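PDB 6IUL: natterin-like protein from Lethenteron camtschaticum, which is a cytotoxic, probably pore-forming immune protein that pairs a jacalin-like lectin domain, likely to bind glycans, with an aerolysin-type toxin module. Local coordinates for residues A[17-22]-A[55-60]; A[93-96]-A[100-103]; A[174-179]-A[184-189]; A[190-195]-A[305-310]; A[198-203]-A[275-280]. All coordinates share one frame; numbering follows the deposited sequence.

Interaction 1 (A[17-22]-A[55-60]); sequences NAFSFN and ETFGAM
Phe57 and Phe19 lie flat against each other between two sheets of the jacalin-like domain, whose characteristic fold is a beta-prism. Strand 17-22 belongs to one sheet and strand 54-58 to another; the axes of these short segments come no nearer than 9.0 Å, and side chains make nearly all of the contact. The rings form an offset stack with centroids 4.1 Å apart and planes 14° from parallel.

Following Phe57 outward shows how one aromatic residue serves two neighbours. Its CB stands over the face of the Phe19 ring, nearly on the ring normal, in a CH-pi contact. From there CG lies over Phe19 CD1, and CD1 comes within 3.5 Å of Phe19 CG. CD2 faces Phe19 CD1 and CE1. Farther out, CE1 reaches Phe19 CB at 3.5 Å, and CE2 lies between Phe19 CD1 and Phe21 CB. At the far end, CZ touches Phe21 CB at 3.7 Å, this time close to the plane of the Phe57 ring. Phe19 accepts the stack because its CG stands between backbone N and carbonyl carbon (chi1 62°), which lays the ring face to face with Phe57. Large flat hydrocarbons suit this gap, since they bridge it without leaving polar groups to be paid for. Val127 of strand 124-131 touches the side chains of Phe19 and Phe57.

Glu55 borders the cluster: its aliphatic CB sits over a face of Phe21, 4.0 Å from the centroid, while its carboxylate, turned 78° from that ring, brings OE2 to 3.3 Å from Phe21 CD1.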
# COMPACT_ATOMS: atom_id res chain seq x y z
N ASN A 17 23.15 3.79 -43.78
CA ASN A 17 21.93 4.56 -43.80
C ASN A 17 21.43 4.78 -42.37
O ASN A 17 21.49 3.86 -41.52
CB ASN A 17 20.85 3.78 -44.56
CG ASN A 17 21.21 3.58 -46.01
OD1 ASN A 17 21.87 4.42 -46.61
ND2 ASN A 17 20.80 2.46 -46.58
N ALA A 18 20.89 5.97 -42.13
CA ALA A 18 20.35 6.35 -40.83
C ALA A 18 19.21 5.47 -40.40
O ALA A 18 18.37 5.10 -41.20
CB ALA A 18 19.91 7.84 -40.82
N PHE A 19 19.21 5.10 -39.12
CA PHE A 19 18.05 4.48 -38.47
C PHE A 19 17.83 5.06 -37.12
O PHE A 19 18.77 5.59 -36.50
CB PHE A 19 18.21 2.95 -38.40
CG PHE A 19 19.41 2.48 -37.57
CD1 PHE A 19 19.30 2.34 -36.21
CD2 PHE A 19 20.63 2.20 -38.17
CE1 PHE A 19 20.37 1.93 -35.44
CE2 PHE A 19 21.71 1.79 -37.43
CZ PHE A 19 21.58 1.63 -36.05
N SER A 20 16.59 5.00 -36.67
CA SER A 20 16.21 5.39 -35.32
C SER A 20 15.07 4.53 -34.83
O SER A 20 14.07 4.43 -35.48
CB SER A 20 15.78 6.87 -35.27
OG SER A 20 15.70 7.36 -33.93
N PHE A 21 15.24 3.91 -33.66
CA PHE A 21 14.23 3.05 -33.09
C PHE A 21 14.09 3.58 -31.67
O PHE A 21 14.97 3.37 -30.80
CB PHE A 21 14.71 1.58 -33.10
CG PHE A 21 13.72 0.60 -32.55
CD1 PHE A 21 12.48 0.49 -33.11
CD2 PHE A 21 14.03 -0.20 -31.47
CE1 PHE A 21 11.56 -0.39 -32.62
CE2 PHE A 21 13.11 -1.09 -30.96
CZ PHE A 21 11.89 -1.20 -31.55
N ASN A 22 12.98 4.26 -31.44
CA ASN A 22 12.83 5.14 -30.26
C ASN A 22 11.46 4.99 -29.66
O ASN A 22 10.48 5.17 -30.36
CB ASN A 22 13.05 6.58 -30.73
CG ASN A 22 13.07 7.58 -29.60
OD1 ASN A 22 12.74 7.25 -28.47
ND2 ASN A 22 13.47 8.82 -29.88
N GLU A 55 12.75 -4.43 -33.65
CA GLU A 55 13.36 -4.14 -34.93
C GLU A 55 14.83 -4.54 -35.01
O GLU A 55 15.53 -4.56 -34.02
CB GLU A 55 13.18 -2.65 -35.25
CG GLU A 55 13.13 -2.37 -36.76
CD GLU A 55 12.73 -0.94 -37.13
OE1 GLU A 55 13.13 -0.48 -38.23
OE2 GLU A 55 12.07 -0.24 -36.33
N THR A 56 15.29 -4.77 -36.24
CA THR A 56 16.61 -5.22 -36.54
C THR A 56 17.34 -4.29 -37.49
O THR A 56 16.79 -3.80 -38.47
CB THR A 56 16.54 -6.64 -37.16
OG1 THR A 56 15.92 -7.55 -36.23
CG2 THR A 56 17.94 -7.14 -37.47
N PHE A 57 18.61 -4.05 -37.19
CA PHE A 57 19.48 -3.28 -38.03
C PHE A 57 20.75 -4.03 -38.29
O PHE A 57 21.19 -4.82 -37.42
CB PHE A 57 19.78 -1.96 -37.32
CG PHE A 57 18.54 -1.22 -36.91
CD1 PHE A 57 17.75 -0.58 -37.86
CD2 PHE A 57 18.13 -1.24 -35.60
CE1 PHE A 57 16.57 0.05 -37.49
CE2 PHE A 57 16.98 -0.61 -35.22
CZ PHE A 57 16.20 0.03 -36.17
N GLY A 58 21.38 -3.77 -39.45
CA GLY A 58 22.55 -4.54 -39.91
C GLY A 58 22.11 -5.95 -40.19
O GLY A 58 20.99 -6.14 -40.66
N ALA A 59 22.93 -6.96 -39.85
CA ALA A 59 22.63 -8.37 -40.13
C ALA A 59 22.83 -9.21 -38.89
O ALA A 59 23.80 -9.03 -38.16
CB ALA A 59 23.54 -8.87 -41.24
N MET A 60 21.91 -10.14 -38.66
CA MET A 60 21.99 -11.04 -37.51
C MET A 60 22.33 -12.45 -37.96
O MET A 60 21.76 -12.93 -38.95
CB MET A 60 20.67 -11.04 -36.72
CG MET A 60 20.32 -9.68 -36.13
SD MET A 60 21.42 -9.25 -34.78
CE MET A 60 20.70 -10.23 -33.45

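Interaction 2 (A[93-96]-A[100-103]); sequences KFIT and REFF
Phe94 and Phe102 form the hydrogen-bonded pair of an antiparallel beta hairpin whose short segment axes lie 4.8 Å apart and run 172° from one another. Phe94 N donates to Phe102 O, and Phe102 N returns a bond to Phe94 O, each 2.9 Å long. Toward the turn, Thr96 N donates to Arg100 O at 2.8 Å. The non-hydrogen-bonded pairs, Lys93 with Phe103 and Ile95 with Glu101, alternate with this one and turn their side chains to the other side.

On the buried side, Phe102 CB rests over the face of the Phe94 ring, 3.8 Å from its centroid, while the rings themselves are tilted by 33°. Phe67 adds an edge-to-face partner for Phe94, which continues the aromatic interior of the jacalin-like domain.

The other side is more exposed and mixed. Lys93 runs fully extended, passing CB by Phe103 CD1 at 3.6 Å and CD over that ring. The ammonium end reaches Glu101 in a long salt bridge, Lys93 NZ to Glu101 OE1 3.9 Å. Ile95 contributes CG1 beside Glu101 CG.

Threonine suits the turn because its hydroxyl can accept and donate. Thr96 OG1 takes a bent bond from Arg100 N (3.2 Å, 139° at the hydrogen) and a bond from Arg98 N, and it also pairs with Glu73 OE2. Glu73 also holds Arg100 NH1 in a salt bridge. The chemistry thus divides by face: the Phe94 and Phe102 rings turn inward, the outer face mixes the Phe103 ring with a long ion pair, and a polar network ties the turn to Glu73.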
# COMPACT_ATOMS: atom_id res chain seq x y z
N LYS A 93 29.57 -2.46 -24.43
CA LYS A 93 29.55 -2.99 -23.10
C LYS A 93 28.65 -2.16 -22.19
O LYS A 93 28.77 -0.95 -22.13
CB LYS A 93 30.96 -2.99 -22.54
CG LYS A 93 31.03 -3.52 -21.12
CD LYS A 93 32.47 -3.67 -20.67
CE LYS A 93 32.53 -4.17 -19.24
NZ LYS A 93 33.95 -4.24 -18.80
N PHE A 94 27.79 -2.83 -21.41
CA PHE A 94 27.13 -2.12 -20.32
C PHE A 94 27.05 -2.94 -19.07
O PHE A 94 27.16 -4.14 -19.11
CB PHE A 94 25.74 -1.59 -20.73
CG PHE A 94 24.76 -2.66 -21.16
CD1 PHE A 94 24.08 -3.40 -20.20
CD2 PHE A 94 24.42 -2.83 -22.48
CE1 PHE A 94 23.09 -4.33 -20.56
CE2 PHE A 94 23.46 -3.78 -22.87
CZ PHE A 94 22.79 -4.55 -21.90
N ILE A 95 26.89 -2.23 -17.96
CA ILE A 95 26.69 -2.83 -16.67
C ILE A 95 25.41 -2.25 -16.10
O ILE A 95 25.20 -1.02 -16.16
CB ILE A 95 27.88 -2.54 -15.73
CG1 ILE A 95 29.17 -3.13 -16.30
CG2 ILE A 95 27.63 -3.21 -14.36
CD1 ILE A 95 30.43 -2.65 -15.64
N THR A 96 24.56 -3.10 -15.55
CA THR A 96 23.28 -2.64 -15.03
C THR A 96 23.32 -2.26 -13.57
O THR A 96 24.33 -2.46 -12.88
CB THR A 96 22.18 -3.68 -15.21
OG1 THR A 96 22.37 -4.73 -14.25
CG2 THR A 96 22.24 -4.25 -16.64
N ARG A 100 24.69 -6.74 -13.34
CA ARG A 100 24.82 -7.67 -14.47
C ARG A 100 25.49 -6.98 -15.66
O ARG A 100 25.29 -5.78 -15.92
CB ARG A 100 23.48 -8.21 -14.87
CG ARG A 100 22.77 -8.98 -13.76
CD ARG A 100 21.33 -9.17 -14.11
NE ARG A 100 21.18 -10.00 -15.27
CZ ARG A 100 20.18 -9.95 -16.16
NH1 ARG A 100 19.23 -9.03 -16.10
NH2 ARG A 100 20.19 -10.81 -17.17
N GLU A 101 26.26 -7.75 -16.40
CA GLU A 101 27.13 -7.21 -17.43
C GLU A 101 26.81 -7.81 -18.80
O GLU A 101 26.47 -8.99 -18.92
CB GLU A 101 28.58 -7.47 -17.09
CG GLU A 101 29.56 -6.81 -18.06
CD GLU A 101 31.07 -7.09 -17.78
OE1 GLU A 101 31.79 -7.49 -18.75
OE2 GLU A 101 31.55 -6.86 -16.62
N PHE A 102 26.87 -6.98 -19.84
CA PHE A 102 26.70 -7.45 -21.20
C PHE A 102 27.82 -6.88 -22.06
O PHE A 102 28.07 -5.65 -22.01
CB PHE A 102 25.34 -7.03 -21.79
CG PHE A 102 25.16 -7.46 -23.23
CD1 PHE A 102 24.90 -8.82 -23.55
CD2 PHE A 102 25.31 -6.56 -24.25
CE1 PHE A 102 24.73 -9.22 -24.86
CE2 PHE A 102 25.18 -6.96 -25.58
CZ PHE A 102 24.88 -8.26 -25.89
N PHE A 103 28.49 -7.75 -22.83
CA PHE A 103 29.68 -7.34 -23.57
C PHE A 103 29.73 -8.06 -24.89
O PHE A 103 29.82 -9.27 -24.92
CB PHE A 103 30.94 -7.68 -22.77
CG PHE A 103 32.23 -7.06 -23.32
CD1 PHE A 103 32.21 -5.94 -24.15
CD2 PHE A 103 33.46 -7.57 -22.96
CE1 PHE A 103 33.36 -5.39 -24.63
CE2 PHE A 103 34.65 -7.00 -23.42
CZ PHE A 103 34.60 -5.91 -24.25

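Interaction 3 (A[174-179]-A[184-189]); sequences MEYKND and QSYTFE
Tyr176 and Tyr186 make the main aromatic contact, lying past one another and pointing opposite ways. Tyr176 CD1 lies over one face of the Tyr186 ring, 3.6 Å from Tyr186 CG and offset toward the rim; the ring planes are 36° apart. With CG anti to its carbonyl carbon (chi1 -59°), Tyr176 runs along toward Phe188, where its OH meets the ring edge at Phe188 CD1, 3.4 Å away. Met174 CB touches the same edge at Phe188 CE1, 4.0 Å off.

These side chains fill the space between successive strands of the elongated aerolysin-type module. Strand 166-178 pairs with strand 260-285, whereas strand 184-200 pairs with 241-256, so the two segments, their axes 8.6 Å apart at the closest, face each other without sharing backbone bonds. Bulky aromatic residues span such a gap well, and Val264 packs on both Tyr176 and Phe188.

Near the turn the amides of Asn178 and Gln184 stack, without a hydrogen bond between them, their planes 4° apart, although the placing of the Gln184 amide is doubtful because its OE1 clashes with Tyr186 OH. Asn178 is more firmly fixed: its OD1 bonds Thr180 OG1, and its ND2 donates to Ile182 O and Val256 O.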
# COMPACT_ATOMS: atom_id res chain seq x y z
N MET A 174 -30.96 -1.90 16.33
CA MET A 174 -31.27 -1.73 17.73
C MET A 174 -32.76 -1.38 17.87
O MET A 174 -33.36 -0.73 17.01
CB MET A 174 -30.36 -0.63 18.31
CG MET A 174 -30.44 -0.39 19.80
SD MET A 174 -30.57 -1.89 20.78
CE MET A 174 -31.01 -1.17 22.38
N GLU A 175 -33.35 -1.78 18.97
CA GLU A 175 -34.78 -1.52 19.18
C GLU A 175 -35.00 -0.73 20.49
O GLU A 175 -34.35 -0.99 21.51
CB GLU A 175 -35.54 -2.84 19.22
CG GLU A 175 -37.05 -2.72 19.40
CD GLU A 175 -37.71 -4.10 19.54
OE1 GLU A 175 -37.98 -4.73 18.50
OE2 GLU A 175 -37.91 -4.57 20.68
N TYR A 176 -35.89 0.24 20.42
CA TYR A 176 -36.22 1.10 21.56
C TYR A 176 -37.70 0.95 21.83
O TYR A 176 -38.52 1.25 20.95
CB TYR A 176 -35.88 2.56 21.23
CG TYR A 176 -34.43 2.76 20.89
CD1 TYR A 176 -33.48 2.89 21.91
CD2 TYR A 176 -33.99 2.77 19.58
CE1 TYR A 176 -32.13 3.06 21.62
CE2 TYR A 176 -32.64 2.91 19.29
CZ TYR A 176 -31.72 3.04 20.29
OH TYR A 176 -30.38 3.14 19.95
N LYS A 177 -38.04 0.45 23.00
CA LYS A 177 -39.43 0.25 23.34
C LYS A 177 -39.83 1.14 24.53
O LYS A 177 -39.20 1.09 25.58
CB LYS A 177 -39.70 -1.22 23.64
CG LYS A 177 -41.21 -1.50 23.61
CD LYS A 177 -41.62 -2.90 24.04
CE LYS A 177 -43.08 -3.15 23.59
NZ LYS A 177 -43.76 -4.28 24.28
N ASN A 178 -40.86 1.95 24.34
CA ASN A 178 -41.32 2.92 25.34
C ASN A 178 -42.63 2.43 25.92
O ASN A 178 -43.71 2.56 25.31
CB ASN A 178 -41.51 4.32 24.74
CG ASN A 178 -41.88 5.38 25.78
OD1 ASN A 178 -42.01 5.05 26.95
ND2 ASN A 178 -42.00 6.65 25.36
N ASP A 179 -42.51 1.85 27.11
CA ASP A 179 -43.63 1.27 27.83
C ASP A 179 -44.17 2.25 28.87
O ASP A 179 -45.11 1.92 29.62
CB ASP A 179 -43.19 -0.02 28.52
CG ASP A 179 -43.14 -1.22 27.57
OD1 ASP A 179 -43.74 -1.25 26.47
OD2 ASP A 179 -42.53 -2.21 27.98
N GLN A 184 -40.04 9.21 25.22
CA GLN A 184 -38.67 9.01 25.68
C GLN A 184 -37.71 9.36 24.53
O GLN A 184 -38.02 9.31 23.33
CB GLN A 184 -38.42 7.59 26.14
CG GLN A 184 -39.19 7.06 27.33
CD GLN A 184 -39.04 5.49 27.47
OE1 GLN A 184 -38.73 4.78 26.48
NE2 GLN A 184 -39.26 4.96 28.66
N SER A 185 -36.50 9.68 24.92
CA SER A 185 -35.52 10.06 23.95
C SER A 185 -34.20 9.33 24.25
O SER A 185 -33.82 9.22 25.38
CB SER A 185 -35.42 11.57 23.97
OG SER A 185 -34.79 11.96 22.77
N TYR A 186 -33.56 8.78 23.23
CA TYR A 186 -32.35 7.93 23.38
C TYR A 186 -31.32 8.30 22.36
O TYR A 186 -31.62 9.00 21.44
CB TYR A 186 -32.69 6.44 23.09
CG TYR A 186 -33.72 5.81 23.97
CD1 TYR A 186 -35.06 5.91 23.66
CD2 TYR A 186 -33.37 5.08 25.09
CE1 TYR A 186 -36.02 5.33 24.46
CE2 TYR A 186 -34.32 4.46 25.87
CZ TYR A 186 -35.63 4.59 25.55
OH TYR A 186 -36.59 3.97 26.33
N THR A 187 -30.10 7.81 22.49
CA THR A 187 -29.05 8.13 21.52
C THR A 187 -28.59 6.88 20.78
O THR A 187 -28.12 5.94 21.39
CB THR A 187 -27.82 8.76 22.21
OG1 THR A 187 -28.23 9.85 23.07
CG2 THR A 187 -26.81 9.27 21.13
N PHE A 188 -28.70 6.88 19.48
CA PHE A 188 -28.15 5.79 18.67
C PHE A 188 -26.74 6.15 18.20
O PHE A 188 -26.48 7.27 17.73
CB PHE A 188 -29.04 5.60 17.46
CG PHE A 188 -28.62 4.47 16.56
CD1 PHE A 188 -29.06 3.18 16.80
CD2 PHE A 188 -27.81 4.70 15.47
CE1 PHE A 188 -28.68 2.14 15.96
CE2 PHE A 188 -27.43 3.68 14.61
CZ PHE A 188 -27.86 2.40 14.86
N GLU A 189 -25.84 5.17 18.30
CA GLU A 189 -24.50 5.26 17.77
C GLU A 189 -24.15 4.02 16.97
O GLU A 189 -24.55 2.92 17.34
CB GLU A 189 -23.53 5.35 18.92
CG GLU A 189 -23.47 6.67 19.62
CD GLU A 189 -22.50 6.67 20.81
OE1 GLU A 189 -21.91 5.62 21.14
OE2 GLU A 189 -22.40 7.72 21.46

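Interaction 4 (A[190-195]-A[305-310]); sequences SSKKII and TKMTAV
Two residues before Met307, whose methyl end meets Ser191 and Lys192, Thr305 OG1 is gripped twice: it donates to Lys306 O at 3.1 Å and accepts a bond from Gly269 N of strand 260-285. In the first bond the hydroxyl sits 38° out of the carbonyl plane, away from a lone-pair direction. A threonine hydroxyl suits this place because it can both give and take a bond.

Across the contact itself, Met307 does nearly all the reaching. Its CG is anti to the carbonyl carbon (chi1 -75°), and the rest of the chain is extended, which carries the thioether over to the backbone of segment 190-195. Met307 SD lies 4.1 Å from Ser190 O. The methyl CE lies near the peptide between Ser191 and Lys192, but it crowds Lys192 CB too closely to be trusted, so its exact place is doubtful. A slim, unbranched methionine can lie against main chain in this way. Lys192 turns its amine away, toward a weak, long ion pair with Glu169.

The Ser191 CB turns away from segment 305-310, and its OG bonds Ile146 N of the second subunit. Ile171 of strand 166-178, Glu248 of strand 241-256 and Ile268 of strand 260-285 also pack on Met307, which places this buried contact among the long strands of the aerolysin-type module.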
# COMPACT_ATOMS: atom_id res chain seq x y z
N SER A 190 -23.37 4.18 15.89
CA SER A 190 -22.89 3.04 15.13
C SER A 190 -21.60 3.36 14.43
O SER A 190 -21.35 4.52 14.10
CB SER A 190 -23.94 2.60 14.11
OG SER A 190 -23.48 1.45 13.42
N SER A 191 -20.79 2.34 14.17
CA SER A 191 -19.53 2.53 13.41
C SER A 191 -19.19 1.30 12.59
O SER A 191 -19.62 0.17 12.91
CB SER A 191 -18.37 2.84 14.37
OG SER A 191 -18.13 1.76 15.29
N LYS A 192 -18.41 1.52 11.54
CA LYS A 192 -17.95 0.46 10.62
C LYS A 192 -16.63 0.79 9.94
O LYS A 192 -16.46 1.87 9.32
CB LYS A 192 -18.97 0.25 9.50
CG LYS A 192 -18.57 -0.93 8.61
CD LYS A 192 -19.55 -1.20 7.51
CE LYS A 192 -19.04 -2.22 6.52
NZ LYS A 192 -18.70 -3.52 7.12
N LYS A 193 -15.70 -0.13 10.08
CA LYS A 193 -14.46 -0.10 9.33
C LYS A 193 -14.73 -0.29 7.84
O LYS A 193 -15.43 -1.25 7.46
CB LYS A 193 -13.54 -1.24 9.79
CG LYS A 193 -12.31 -1.36 8.92
CD LYS A 193 -11.41 -2.50 9.33
CE LYS A 193 -10.14 -2.53 8.49
NZ LYS A 193 -9.22 -3.57 8.98
N ILE A 194 -14.19 0.61 7.01
CA ILE A 194 -14.24 0.44 5.55
C ILE A 194 -12.85 0.59 4.96
O ILE A 194 -11.99 1.27 5.52
CB ILE A 194 -15.19 1.45 4.85
CG1 ILE A 194 -14.75 2.88 5.08
CG2 ILE A 194 -16.62 1.27 5.33
CD1 ILE A 194 -15.47 3.92 4.28
N ILE A 195 -12.66 -0.03 3.81
CA ILE A 195 -11.40 0.11 3.04
C ILE A 195 -11.71 0.60 1.62
O ILE A 195 -12.18 -0.18 0.78
CB ILE A 195 -10.67 -1.25 2.97
CG1 ILE A 195 -10.53 -1.83 4.39
CG2 ILE A 195 -9.31 -1.11 2.26
CD1 ILE A 195 -9.67 -3.07 4.51
N THR A 305 -20.58 5.24 0.49
CA THR A 305 -21.32 6.45 0.86
C THR A 305 -21.15 6.70 2.36
O THR A 305 -20.52 5.93 3.08
CB THR A 305 -22.83 6.29 0.58
OG1 THR A 305 -23.35 5.24 1.39
CG2 THR A 305 -23.07 5.89 -0.85
N LYS A 306 -21.76 7.76 2.83
CA LYS A 306 -21.91 8.01 4.29
C LYS A 306 -22.88 6.99 4.88
O LYS A 306 -23.77 6.49 4.18
CB LYS A 306 -22.40 9.45 4.58
CG LYS A 306 -21.31 10.55 4.47
CD LYS A 306 -19.93 9.96 4.74
CE LYS A 306 -18.75 10.91 4.76
NZ LYS A 306 -18.68 11.69 6.02
N MET A 307 -22.70 6.65 6.16
CA MET A 307 -23.64 5.87 6.89
C MET A 307 -24.97 6.60 7.01
O MET A 307 -24.98 7.76 7.30
CB MET A 307 -23.15 5.55 8.30
CG MET A 307 -22.09 4.50 8.33
SD MET A 307 -21.69 4.05 10.01
CE MET A 307 -20.40 2.96 9.60
N THR A 308 -26.06 5.86 6.85
CA THR A 308 -27.41 6.40 7.08
C THR A 308 -28.20 5.44 7.98
O THR A 308 -27.71 4.36 8.33
CB THR A 308 -28.15 6.55 5.74
OG1 THR A 308 -28.21 5.26 5.10
CG2 THR A 308 -27.39 7.58 4.81
N ALA A 309 -29.41 5.82 8.34
CA ALA A 309 -30.24 4.96 9.16
C ALA A 309 -31.72 5.09 8.83
O ALA A 309 -32.20 6.12 8.38
CB ALA A 309 -29.98 5.27 10.63
N VAL A 310 -32.43 3.98 9.01
CA VAL A 310 -33.89 3.97 8.91
C VAL A 310 -34.49 3.69 10.31
O VAL A 310 -34.13 2.69 10.96
CB VAL A 310 -34.35 2.91 7.91
CG1 VAL A 310 -35.88 2.87 7.88
CG2 VAL A 310 -33.81 3.19 6.51

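Interaction 5 (A[198-203]-A[275-280]); sequences SSWSTT and LPYTAL
Over one face of the Tyr277 ring stands the edge of the Trp200 indole, and at the Tyr277 edge, near its plane, lies Ser201 O. The rings make a T-shaped (edge-to-face) pair: the five-membered ring of Trp200 and the Tyr277 ring are 88° apart in plane, with centroids 5.2 Å apart. The touching atom is Trp200 CD1, 3.9 Å from Tyr277 CD2 and nearer the rim than the centre of the face.

Tyr277 holds its ring between backbone N and carbonyl carbon (chi1 80°), which directs its hydroxyl across to the chain just past the end of strand 184-200. There Tyr277 OH donates to Ser201 O, nearly along the C=O axis; the modelled 2.5 Å is very short, and its exact length should not be pressed. Ser201 OG bonds Ile298 N.

This joins the end of strand 184-200 to strand 260-285 in the aerolysin-type module. Met154 packs on both side chains. Large rings suit this interior because each brings one polar group that can be matched: the indole NE1 by Tyr156 OH and the phenol by a main-chain carbonyl. Dispersion and edge-to-face attraction thus work with hydrogen bonding that fixes how the Tyr277 ring is directed.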
# COMPACT_ATOMS: atom_id res chain seq x y z
N SER A 198 -8.31 2.45 -4.86
CA SER A 198 -8.10 3.13 -6.13
C SER A 198 -6.98 2.45 -6.94
O SER A 198 -5.92 2.08 -6.39
CB SER A 198 -7.69 4.57 -5.88
OG SER A 198 -8.80 5.38 -5.55
N SER A 199 -7.21 2.28 -8.24
CA SER A 199 -6.25 1.63 -9.13
C SER A 199 -6.36 2.18 -10.55
O SER A 199 -7.41 2.12 -11.20
CB SER A 199 -6.47 0.14 -9.15
OG SER A 199 -5.65 -0.46 -10.15
N TRP A 200 -5.27 2.75 -11.05
CA TRP A 200 -5.17 3.13 -12.45
C TRP A 200 -4.23 2.18 -13.16
O TRP A 200 -3.06 2.07 -12.78
CB TRP A 200 -4.68 4.54 -12.59
CG TRP A 200 -5.60 5.62 -12.10
CD1 TRP A 200 -6.57 6.26 -12.84
CD2 TRP A 200 -5.61 6.23 -10.81
NE1 TRP A 200 -7.14 7.24 -12.09
CE2 TRP A 200 -6.59 7.23 -10.83
CE3 TRP A 200 -4.88 6.02 -9.63
CZ2 TRP A 200 -6.89 8.02 -9.72
CZ3 TRP A 200 -5.16 6.79 -8.53
CH2 TRP A 200 -6.15 7.81 -8.58
N SER A 201 -4.72 1.50 -14.20
CA SER A 201 -3.94 0.50 -14.90
C SER A 201 -2.74 1.17 -15.61
O SER A 201 -2.81 2.31 -16.04
CB SER A 201 -4.81 -0.28 -15.89
OG SER A 201 -5.23 0.61 -16.96
N THR A 202 -1.65 0.43 -15.74
CA THR A 202 -0.51 0.90 -16.51
C THR A 202 -0.02 -0.21 -17.44
O THR A 202 -0.32 -1.36 -17.21
CB THR A 202 0.66 1.30 -15.58
OG1 THR A 202 1.15 0.16 -14.91
CG2 THR A 202 0.23 2.30 -14.51
N THR A 203 0.71 0.17 -18.48
CA THR A 203 1.33 -0.81 -19.39
C THR A 203 2.79 -0.45 -19.66
O THR A 203 3.29 0.57 -19.19
CB THR A 203 0.59 -0.84 -20.75
OG1 THR A 203 0.56 0.49 -21.31
CG2 THR A 203 -0.84 -1.35 -20.58
N LEU A 275 -14.12 1.99 -14.93
CA LEU A 275 -14.28 3.10 -15.87
C LEU A 275 -13.02 3.31 -16.72
O LEU A 275 -11.94 3.25 -16.20
CB LEU A 275 -14.52 4.39 -15.11
CG LEU A 275 -15.85 4.64 -14.37
CD1 LEU A 275 -15.78 5.98 -13.68
CD2 LEU A 275 -17.05 4.63 -15.34
N PRO A 276 -13.16 3.56 -18.03
CA PRO A 276 -11.97 3.94 -18.81
C PRO A 276 -11.45 5.32 -18.43
O PRO A 276 -12.23 6.19 -18.00
CB PRO A 276 -12.49 3.93 -20.28
CG PRO A 276 -13.98 4.11 -20.15
CD PRO A 276 -14.36 3.40 -18.87
N TYR A 277 -10.13 5.52 -18.57
CA TYR A 277 -9.53 6.85 -18.31
C TYR A 277 -8.55 7.22 -19.40
O TYR A 277 -7.97 6.37 -20.04
CB TYR A 277 -8.82 6.91 -16.93
CG TYR A 277 -7.45 6.29 -16.90
CD1 TYR A 277 -6.32 6.99 -17.33
CD2 TYR A 277 -7.27 4.98 -16.49
CE1 TYR A 277 -5.06 6.43 -17.32
CE2 TYR A 277 -6.01 4.41 -16.45
CZ TYR A 277 -4.91 5.14 -16.88
OH TYR A 277 -3.67 4.53 -16.86
N THR A 278 -8.34 8.52 -19.56
CA THR A 278 -7.26 9.04 -20.38
C THR A 278 -6.46 9.97 -19.47
O THR A 278 -7.01 10.50 -18.48
CB THR A 278 -7.74 9.84 -21.61
OG1 THR A 278 -8.47 10.97 -21.17
CG2 THR A 278 -8.64 8.99 -22.53
N ALA A 279 -5.17 10.14 -19.78
CA ALA A 279 -4.31 10.96 -18.96
C ALA A 279 -3.02 11.28 -19.69
O ALA A 279 -2.79 10.83 -20.80
CB ALA A 279 -3.99 10.25 -17.63
N LEU A 280 -2.16 12.07 -19.05
CA LEU A 280 -0.87 12.41 -19.61
C LEU A 280 0.23 12.03 -18.61
O LEU A 280 0.20 12.43 -17.43
CB LEU A 280 -0.88 13.90 -19.91
CG LEU A 280 0.42 14.46 -20.51
CD1 LEU A 280 0.66 13.85 -21.90
CD2 LEU A 280 0.47 15.97 -20.57

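How the interactions relate
Interactions 1 and 2 lie in the lectin domain, their centres about 21 Å apart; interactions 3, 4 and 5 lie in the toxin module and all use strand 184-200. Interactions 4 and 5 are buried, whereas the other three are partly exposed. Only interaction 2 is built from paired backbones; in the remaining four, side chains do the reaching, in 4 and 5 partly onto main chain. Their chemistry differs accordingly: stacked phenylalanines in interaction 1, tyrosines and amides in interaction 3, a lone thioether in interaction 4, and a T-shaped pair with a phenol bond in interaction 5. Interactions 3 and 4 also touch the second subunit, and interaction 5 is nested within the loop that interaction 4 closes.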